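Local structure of exopolygalacturonase (Yersinia enterocolitica, 2UVF) at residues A[54-59]-A[423-428]; A[109-114]-A[453-458]; A[364-369]-A[390-395]. The protein hydrolyses polygalacturonate, the acidic backbone of pectin, from a chain end, as a periplasmic family 28 glycoside hydrolase that binds digalacturonic acid. All blocks are in the same frame, centred on the assembly; numbering follows the deposited sequence.

Contact 1: A[54-59]-A[423-428]; sequences VLVWKA and GAWLFN
Trp425 and Phe427 reach out from one strand of the right-handed parallel beta-helix typical of family 28 and lie one above the other where the fibronectin type III domain, carrying Val56 to Lys58, comes down on them. Phe427 CE2 sits 3.4 Å above the Trp425 ring plane, over its centre. Seen from Phe427, Trp425 CZ2 stands 3.8 Å above the plane, displaced toward the rim. The opposite face of Phe427 meets Phe394, ring parallel to ring, so Phe427 is sandwiched between Trp425 of its own strand and Phe394 of the neighbouring coil.

The edges of these rings receive the other domain. Strands 54-58 and 423-427 run nearly perpendicular, 102° apart, with axes 10.6 Å from each other, and no hydrogen bond joins them. Val56 uses both methyls: CG1 meets the Phe427 edge at CZ, 3.6 Å away, while CG2 approaches Trp425 CZ3 obliquely at 3.9 Å. With CG anti to the backbone N (chi1 -177°), Trp425 extends its six-membered ring to the backbone of strand 54-58. There Trp57 O lies near the ring plane, 3.5 Å from CZ2. The Trp57 side chain itself turns away and meets Tyr69 within its own domain. Next to CZ2 around the indole, Trp425 NE1 is hydrogen-bonded to Glu454 OE2, which helps fix the ring's rotation. Lys58 reaches back over the Trp425 face turned away from Phe427, but NZ remains 5.8 Å from the five-membered ring centroid, at most a weak cation-pi attraction.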
loop_
_atom_site.group_PDB
_atom_site.type_symbol
_atom_site.label_atom_id
_atom_site.label_comp_id
_atom_site.label_asym_id
_atom_site.label_seq_id
_atom_site.Cartn_x
_atom_site.Cartn_y
_atom_site.Cartn_z
ATOM N N VAL A 54 18.859 5.315 -4.089
ATOM C CA VAL A 54 18.213 4.836 -2.859
ATOM C C VAL A 54 18.685 3.408 -2.534
ATOM O O VAL A 54 18.634 2.519 -3.388
ATOM C CB VAL A 54 16.649 4.884 -2.960
ATOM C CG1 VAL A 54 15.989 4.501 -1.625
ATOM C CG2 VAL A 54 16.163 6.260 -3.393
ATOM N N LEU A 55 19.132 3.199 -1.295
ATOM C CA LEU A 55 19.536 1.876 -0.806
ATOM C C LEU A 55 18.556 1.310 0.219
ATOM O O LEU A 55 18.016 2.042 1.047
ATOM C CB LEU A 55 20.927 1.942 -0.159
ATOM C CG LEU A 55 22.130 2.500 -0.934
ATOM C CD1 LEU A 55 23.226 2.941 0.051
ATOM C CD2 LEU A 55 22.654 1.498 -1.953
ATOM N N VAL A 56 18.329 -0.001 0.155
ATOM C CA VAL A 56 17.568 -0.714 1.174
ATOM C C VAL A 56 18.262 -2.023 1.499
ATOM O O VAL A 56 19.115 -2.478 0.745
ATOM C CB VAL A 56 16.079 -0.986 0.768
ATOM C CG1 VAL A 56 15.342 0.307 0.425
ATOM C CG2 VAL A 56 15.988 -1.988 -0.349
ATOM N N TRP A 57 17.885 -2.635 2.616
ATOM C CA TRP A 57 18.521 -3.856 3.085
ATOM C C TRP A 57 17.573 -4.518 4.032
ATOM O O TRP A 57 16.687 -3.848 4.576
ATOM C CB TRP A 57 19.857 -3.558 3.821
ATOM C CG TRP A 57 19.711 -2.608 4.975
ATOM C CD1 TRP A 57 19.421 -2.930 6.278
ATOM C CD2 TRP A 57 19.829 -1.174 4.931
ATOM N NE1 TRP A 57 19.339 -1.782 7.040
ATOM C CE2 TRP A 57 19.598 -0.694 6.244
ATOM C CE3 TRP A 57 20.104 -0.247 3.911
ATOM C CZ2 TRP A 57 19.629 0.672 6.562
ATOM C CZ3 TRP A 57 20.136 1.121 4.235
ATOM C CH2 TRP A 57 19.901 1.561 5.548
ATOM N N LYS A 58 17.767 -5.815 4.240
ATOM C CA LYS A 58 17.074 -6.559 5.293
ATOM C C LYS A 58 17.562 -6.287 6.731
ATOM O O LYS A 58 18.774 -6.273 7.030
ATOM C CB LYS A 58 17.126 -8.056 5.004
ATOM C CG LYS A 58 16.255 -8.464 3.814
ATOM C CD LYS A 58 16.251 -9.986 3.568
ATOM C CE LYS A 58 15.539 -10.778 4.667
ATOM N NZ LYS A 58 14.111 -10.401 4.781
ATOM N N ALA A 59 16.599 -6.051 7.612
ATOM C CA ALA A 59 16.809 -6.121 9.049
ATOM C C ALA A 59 16.331 -7.508 9.449
ATOM O O ALA A 59 15.391 -8.016 8.833
ATOM C CB ALA A 59 15.994 -5.046 9.758
ATOM N N GLY A 423 5.194 -11.872 -3.523
ATOM C CA GLY A 423 6.374 -11.054 -3.186
ATOM C C GLY A 423 6.123 -9.590 -2.850
ATOM O O GLY A 423 6.197 -8.714 -3.724
ATOM N N ALA A 424 5.844 -9.310 -1.576
ATOM C CA ALA A 424 5.630 -7.919 -1.125
ATOM C C ALA A 424 6.498 -7.581 0.096
ATOM O O ALA A 424 6.605 -8.356 1.020
ATOM C CB ALA A 424 4.180 -7.701 -0.805
ATOM N N TRP A 425 7.108 -6.414 0.109
ATOM C CA TRP A 425 7.918 -6.059 1.263
ATOM C C TRP A 425 7.495 -4.671 1.722
ATOM O O TRP A 425 7.616 -3.688 1.004
ATOM C CB TRP A 425 9.401 -6.236 0.920
ATOM C CG TRP A 425 10.417 -5.993 1.986
ATOM C CD1 TRP A 425 10.264 -6.080 3.340
ATOM C CD2 TRP A 425 11.776 -5.617 1.756
ATOM N NE1 TRP A 425 11.452 -5.760 3.978
ATOM C CE2 TRP A 425 12.399 -5.489 3.021
ATOM C CE3 TRP A 425 12.534 -5.382 0.596
ATOM C CZ2 TRP A 425 13.744 -5.139 3.156
ATOM C CZ3 TRP A 425 13.876 -5.032 0.733
ATOM C CH2 TRP A 425 14.467 -4.919 2.006
ATOM N N LEU A 426 6.899 -4.613 2.898
ATOM C CA LEU A 426 6.283 -3.349 3.341
ATOM C C LEU A 426 6.974 -2.888 4.613
ATOM O O LEU A 426 6.757 -3.463 5.659
ATOM C CB LEU A 426 4.762 -3.525 3.560
ATOM C CG LEU A 426 3.839 -4.129 2.466
ATOM C CD1 LEU A 426 4.118 -3.553 1.069
ATOM C CD2 LEU A 426 3.908 -5.645 2.438
ATOM N N PHE A 427 7.821 -1.863 4.509
ATOM C CA PHE A 427 8.648 -1.437 5.636
ATOM C C PHE A 427 8.773 0.088 5.799
ATOM O O PHE A 427 8.640 0.825 4.841
ATOM C CB PHE A 427 10.033 -2.134 5.602
ATOM C CG PHE A 427 10.888 -1.792 4.388
ATOM C CD1 PHE A 427 11.855 -0.788 4.461
ATOM C CD2 PHE A 427 10.749 -2.496 3.189
ATOM C CE1 PHE A 427 12.670 -0.465 3.357
ATOM C CE2 PHE A 427 11.546 -2.184 2.066
ATOM C CZ PHE A 427 12.506 -1.168 2.153
ATOM N N ASN A 428 9.043 0.532 7.024
ATOM C CA ASN A 428 9.268 1.950 7.342
ATOM C C ASN A 428 8.132 2.886 6.904
ATOM O O ASN A 428 8.371 4.010 6.445
ATOM C CB ASN A 428 10.631 2.435 6.805
ATOM C CG ASN A 428 11.811 1.635 7.364
ATOM O OD1 ASN A 428 11.686 0.935 8.385
ATOM N ND2 ASN A 428 12.955 1.746 6.709
#

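Contact 2: A[109-114]-A[453-458]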
loop_
_atom_site.group_PDB
_atom_site.type_symbol
_atom_site.label_atom_id
_atom_site.label_comp_id
_atom_site.label_asym_id
_atom_site.label_seq_id
_atom_site.Cartn_x
_atom_site.Cartn_y
_atom_site.Cartn_z
ATOM N N LYS A 109 10.330 -0.797 19.292
ATOM C CA LYS A 109 11.096 0.211 18.559
ATOM C C LYS A 109 11.576 -0.339 17.218
ATOM O O LYS A 109 12.403 -1.239 17.155
ATOM C CB LYS A 109 12.283 0.731 19.389
ATOM C CG LYS A 109 11.913 1.298 20.781
ATOM C CD LYS A 109 13.123 1.138 21.735
ATOM C CE LYS A 109 12.775 1.412 23.207
ATOM N NZ LYS A 109 12.111 0.244 23.867
ATOM N N ILE A 110 11.055 0.231 16.139
ATOM C CA ILE A 110 11.416 -0.187 14.792
ATOM C C ILE A 110 12.801 0.338 14.403
ATOM O O ILE A 110 13.307 1.280 14.999
ATOM C CB ILE A 110 10.317 0.213 13.763
ATOM C CG1 ILE A 110 10.221 1.733 13.599
ATOM C CG2 ILE A 110 8.957 -0.374 14.179
ATOM C CD1 ILE A 110 9.494 2.188 12.337
ATOM N N VAL A 111 13.411 -0.292 13.406
ATOM C CA VAL A 111 14.679 0.162 12.863
ATOM C C VAL A 111 14.500 0.614 11.411
ATOM O O VAL A 111 13.587 0.156 10.716
ATOM C CB VAL A 111 15.780 -0.933 13.010
ATOM C CG1 VAL A 111 16.098 -1.184 14.513
ATOM C CG2 VAL A 111 15.381 -2.254 12.288
ATOM N N MET A 112 15.343 1.539 10.961
ATOM C CA MET A 112 15.338 1.963 9.549
ATOM C C MET A 112 16.074 0.959 8.653
ATOM O O MET A 112 17.041 0.325 9.084
ATOM C CB MET A 112 15.892 3.381 9.384
ATOM C CG MET A 112 15.116 4.468 10.157
ATOM S SD MET A 112 13.432 4.844 9.531
ATOM C CE MET A 112 12.427 3.834 10.597
ATOM N N GLN A 113 15.585 0.808 7.417
ATOM C CA GLN A 113 16.095 -0.169 6.437
ATOM C C GLN A 113 16.342 0.522 5.088
ATOM O O GLN A 113 16.498 -0.131 4.064
ATOM C CB GLN A 113 15.094 -1.301 6.247
ATOM C CG GLN A 113 14.868 -2.179 7.469
ATOM C CD GLN A 113 13.746 -3.170 7.271
ATOM O OE1 GLN A 113 12.722 -3.121 7.955
ATOM N NE2 GLN A 113 13.932 -4.082 6.334
ATOM N N ASN A 114 16.364 1.849 5.093
ATOM C CA ASN A 114 16.575 2.623 3.873
ATOM C C ASN A 114 17.477 3.821 4.126
ATOM O O ASN A 114 17.490 4.367 5.228
ATOM C CB ASN A 114 15.237 3.067 3.241
ATOM C CG ASN A 114 14.560 4.191 4.013
ATOM O OD1 ASN A 114 13.811 3.933 4.964
ATOM N ND2 ASN A 114 14.803 5.447 3.595
ATOM N N ALA A 453 5.655 -7.617 6.177
ATOM C CA ALA A 453 5.399 -6.268 6.703
ATOM C C ALA A 453 6.154 -6.035 8.039
ATOM O O ALA A 453 5.742 -6.512 9.102
ATOM C CB ALA A 453 3.879 -6.031 6.860
ATOM N N GLU A 454 7.262 -5.293 7.971
ATOM C CA GLU A 454 8.132 -5.105 9.140
ATOM C C GLU A 454 8.511 -3.661 9.334
ATOM O O GLU A 454 8.660 -2.921 8.381
ATOM C CB GLU A 454 9.411 -5.954 9.029
ATOM C CG GLU A 454 10.185 -5.771 7.714
ATOM C CD GLU A 454 11.487 -6.532 7.697
ATOM O OE1 GLU A 454 11.783 -7.209 8.708
ATOM O OE2 GLU A 454 12.212 -6.459 6.674
ATOM N N ASN A 455 8.697 -3.287 10.589
ATOM C CA ASN A 455 9.312 -2.008 10.956
ATOM C C ASN A 455 8.437 -0.848 10.490
ATOM O O ASN A 455 8.916 0.111 9.872
ATOM C CB ASN A 455 10.776 -1.908 10.460
ATOM C CG ASN A 455 11.736 -2.855 11.210
ATOM O OD1 ASN A 455 12.323 -3.785 10.630
ATOM N ND2 ASN A 455 11.916 -2.603 12.488
ATOM N N ASN A 456 7.146 -0.969 10.824
ATOM C CA ASN A 456 6.112 -0.031 10.471
ATOM C C ASN A 456 5.481 0.453 11.772
ATOM O O ASN A 456 5.504 -0.235 12.798
ATOM C CB ASN A 456 5.001 -0.676 9.586
ATOM C CG ASN A 456 5.500 -1.178 8.232
ATOM O OD1 ASN A 456 5.788 -0.402 7.325
ATOM N ND2 ASN A 456 5.566 -2.485 8.083
ATOM N N VAL A 457 4.889 1.634 11.712
ATOM C CA VAL A 457 4.129 2.182 12.832
ATOM C C VAL A 457 2.686 2.465 12.370
ATOM O O VAL A 457 2.480 2.990 11.277
ATOM C CB VAL A 457 4.845 3.456 13.409
ATOM C CG1 VAL A 457 3.879 4.407 14.011
ATOM C CG2 VAL A 457 5.878 3.035 14.437
ATOM N N MET A 458 1.705 2.085 13.193
ATOM C CA MET A 458 0.294 2.341 12.891
ATOM C C MET A 458 -0.346 3.142 14.022
ATOM O O MET A 458 -0.265 2.746 15.187
ATOM C CB MET A 458 -0.480 1.033 12.725
ATOM C CG MET A 458 -0.068 0.173 11.569
ATOM S SD MET A 458 1.520 -0.653 11.805
ATOM C CE MET A 458 1.414 -1.758 10.413
#
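Gln113 and Glu454 meet at about a right angle, the amide of one standing almost perpendicular (89°) to the carboxylate of the other. They join a loop of the fibronectin type III domain to a corner of the parallel beta-helix. Gln113 NE2 donates to Glu454 OE2 at 3.0 Å, coming from above the carboxylate plane. An extended chain beyond CG carries each group to this meeting point; Glu454 starts from a CG wedged between its backbone N and carbonyl carbon (chi1 52°).

Both ends are tied down by further partners. Gln113 NE2 also bonds to Trp57 O, and Glu454 OE2 accepts a second bond from Trp425 NE1, while OE1 forms a salt bridge with Arg483. This network is buried at the domain junction, and Arg483 probably helps keep the carboxylate charged.

Asn455, at the corner where the strand bends, turns its side chain toward the loop and crosses Gln113 at about a right angle, its CB 3.4 Å from Gln113 OE1. Val111 CG2 flanks the same asparagine side chain. Ile110, one residue earlier, drapes over the backbone of the corner: its CG2 lies 3.6 Å from Asn455 CA and 3.7 Å from Asn456 O. The CD1 end continues to Val457 CG2 at 4.3 Å and rests against Asn455 O, 3.3 Å away.

Contact 3: A[364-369]-A[390-395]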
loop_
_atom_site.group_PDB
_atom_site.type_symbol
_atom_site.label_atom_id
_atom_site.label_comp_id
_atom_site.label_asym_id
_atom_site.label_seq_id
_atom_site.Cartn_x
_atom_site.Cartn_y
_atom_site.Cartn_z
ATOM N N ASN A 364 8.139 -5.845 -10.304
ATOM C CA ASN A 364 9.173 -4.910 -9.839
ATOM C C ASN A 364 8.660 -3.492 -9.631
ATOM O O ASN A 364 9.084 -2.567 -10.313
ATOM C CB ASN A 364 10.372 -4.923 -10.799
ATOM C CG ASN A 364 10.786 -6.327 -11.183
ATOM O OD1 ASN A 364 10.649 -7.274 -10.386
ATOM N ND2 ASN A 364 11.260 -6.486 -12.426
ATOM N N VAL A 365 7.696 -3.350 -8.725
ATOM C CA VAL A 365 7.090 -2.056 -8.389
ATOM C C VAL A 365 7.712 -1.561 -7.095
ATOM O O VAL A 365 7.907 -2.340 -6.174
ATOM C CB VAL A 365 5.563 -2.153 -8.168
ATOM C CG1 VAL A 365 4.994 -0.795 -7.740
ATOM C CG2 VAL A 365 4.839 -2.720 -9.429
ATOM N N VAL A 366 8.013 -0.266 -7.044
ATOM C CA VAL A 366 8.503 0.376 -5.818
ATOM C C VAL A 366 7.688 1.630 -5.524
ATOM O O VAL A 366 7.514 2.486 -6.406
ATOM C CB VAL A 366 10.045 0.696 -5.893
ATOM C CG1 VAL A 366 10.518 1.554 -4.666
ATOM C CG2 VAL A 366 10.836 -0.589 -5.962
ATOM N N ALA A 367 7.169 1.730 -4.296
ATOM C CA ALA A 367 6.579 2.987 -3.818
ATOM C C ALA A 367 7.366 3.593 -2.647
ATOM O O ALA A 367 7.358 3.081 -1.536
ATOM C CB ALA A 367 5.084 2.819 -3.480
ATOM N N ASN A 368 8.046 4.701 -2.921
ATOM C CA ASN A 368 8.943 5.316 -1.966
ATOM C C ASN A 368 8.459 6.720 -1.557
ATOM O O ASN A 368 8.536 7.659 -2.337
ATOM C CB ASN A 368 10.355 5.397 -2.580
ATOM C CG ASN A 368 11.367 6.113 -1.678
ATOM O OD1 ASN A 368 11.124 6.339 -0.491
ATOM N ND2 ASN A 368 12.526 6.452 -2.246
ATOM N N GLY A 369 7.958 6.847 -0.332
ATOM C CA GLY A 369 7.722 8.156 0.253
ATOM C C GLY A 369 6.541 8.898 -0.307
ATOM O O GLY A 369 6.560 10.140 -0.429
ATOM N N ASN A 390 6.888 -9.197 -6.812
ATOM C CA ASN A 390 8.061 -8.452 -6.338
ATOM C C ASN A 390 7.762 -6.944 -6.189
ATOM O O ASN A 390 8.191 -6.133 -6.998
ATOM C CB ASN A 390 9.277 -8.753 -7.245
ATOM C CG ASN A 390 10.571 -8.138 -6.744
ATOM O OD1 ASN A 390 11.324 -7.555 -7.527
ATOM N ND2 ASN A 390 10.846 -8.273 -5.445
ATOM N N VAL A 391 7.000 -6.597 -5.154
ATOM C CA VAL A 391 6.612 -5.204 -4.870
ATOM C C VAL A 391 7.133 -4.704 -3.494
ATOM O O VAL A 391 7.420 -5.471 -2.590
ATOM C CB VAL A 391 5.067 -4.945 -5.042
ATOM C CG1 VAL A 391 4.527 -5.586 -6.350
ATOM C CG2 VAL A 391 4.258 -5.442 -3.841
ATOM N N MET A 392 7.277 -3.400 -3.359
ATOM C CA MET A 392 7.944 -2.831 -2.192
ATOM C C MET A 392 7.326 -1.483 -1.894
ATOM O O MET A 392 7.120 -0.709 -2.806
ATOM C CB MET A 392 9.413 -2.636 -2.521
ATOM C CG MET A 392 10.302 -2.524 -1.344
ATOM S SD MET A 392 11.905 -1.933 -1.917
ATOM C CE MET A 392 12.590 -3.400 -2.694
ATOM N N VAL A 393 6.984 -1.247 -0.627
ATOM C CA VAL A 393 6.479 0.035 -0.167
ATOM C C VAL A 393 7.211 0.456 1.113
ATOM O O VAL A 393 7.126 -0.213 2.146
ATOM C CB VAL A 393 4.950 -0.033 0.098
ATOM C CG1 VAL A 393 4.447 1.226 0.794
ATOM C CG2 VAL A 393 4.171 -0.253 -1.191
ATOM N N PHE A 394 7.913 1.585 1.048
ATOM C CA PHE A 394 8.590 2.123 2.215
ATOM C C PHE A 394 8.514 3.643 2.276
ATOM O O PHE A 394 8.311 4.300 1.252
ATOM C CB PHE A 394 10.041 1.619 2.297
ATOM C CG PHE A 394 10.963 2.114 1.194
ATOM C CD1 PHE A 394 11.889 3.114 1.456
ATOM C CD2 PHE A 394 10.980 1.495 -0.065
ATOM C CE1 PHE A 394 12.787 3.544 0.480
ATOM C CE2 PHE A 394 11.875 1.917 -1.064
ATOM C CZ PHE A 394 12.771 2.946 -0.791
ATOM N N ASN A 395 8.641 4.175 3.490
ATOM C CA ASN A 395 8.562 5.617 3.773
ATOM C C ASN A 395 7.260 6.309 3.420
ATOM O O ASN A 395 7.209 7.533 3.374
ATOM C CB ASN A 395 9.748 6.378 3.156
ATOM C CG ASN A 395 11.070 5.935 3.735
ATOM O OD1 ASN A 395 11.126 5.053 4.622
ATOM N ND2 ASN A 395 12.156 6.501 3.206
#
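Ala367 is held through both its N-H and its C=O by strand 391-394: its N donates to Met392 O at 2.9 Å, almost straight, and its O accepts from Phe394 N at 3.0 Å. Gly369 N continues the ladder to Phe394 O, also at 3.0 Å and in the carbonyl plane. Toward the start of the strands, Val365 N to Asn390 O and Met392 N to Val365 O are both weak, bent bonds. CA-H...O contacts, such as Val393 CA to Ala367 O, fill in between.

This is the in-register parallel pairing of successive coils in a beta-helix, with the strands only 3° from parallel. The chain turns a corner just before each strand, at Asn364 and at Asn390, and Gly369 and Asn395 both take positive phi where the strands end. One face of the pair looks into the helix interior: Val365 CB packs beside Val391 CG1, and Ala367 CB touches Val393 CG2 at 3.9 Å, with Phe385 from strand 383-386 packed against the valines.

The opposite face bears Val366, Met392, Asn368 and Phe394, and is met by Val54 and Val56 of the fibronectin domain. Phe394 has its CG set between the backbone N and the carbonyl carbon (chi1 67°), which turns the ring back toward Asn368 and Val366. Here the Asn368 amide stacks on the Phe394 ring, the planes 20° apart, and Asn368 CB sits over the ring face, 4.3 Å from the Phe394 centroid, in a CH-pi contact. Asn368 ND2 is held by Tyr343 OH, which sets the amide's rotation. Val366 CG1 approaches obliquely, 3.9 Å from Phe394 CE2.

Overall arrangement
Contacts 1 and 2 tie the fibronectin type III domain to the beta-helix, and contact 3 lies within the wall of the beta-helix beneath that junction. Strands 365-368, 391-394, 421-427 and 448-459 are neighbours in successive coils, so the three contacts line one face. The centre of contact 1 is about 8 Å from that of contact 3 and about 9 Å from that of contact 2; contacts 2 and 3 are about 14 Å apart. Along the chain both fibronectin segments come first; contacts 1 and 2 alternate, and contact 3 is nested within both. The N-terminal domain thus docks across several coils, away from the sugar site, where a bound galacturonate is about 12 Å from the Val391 side chain.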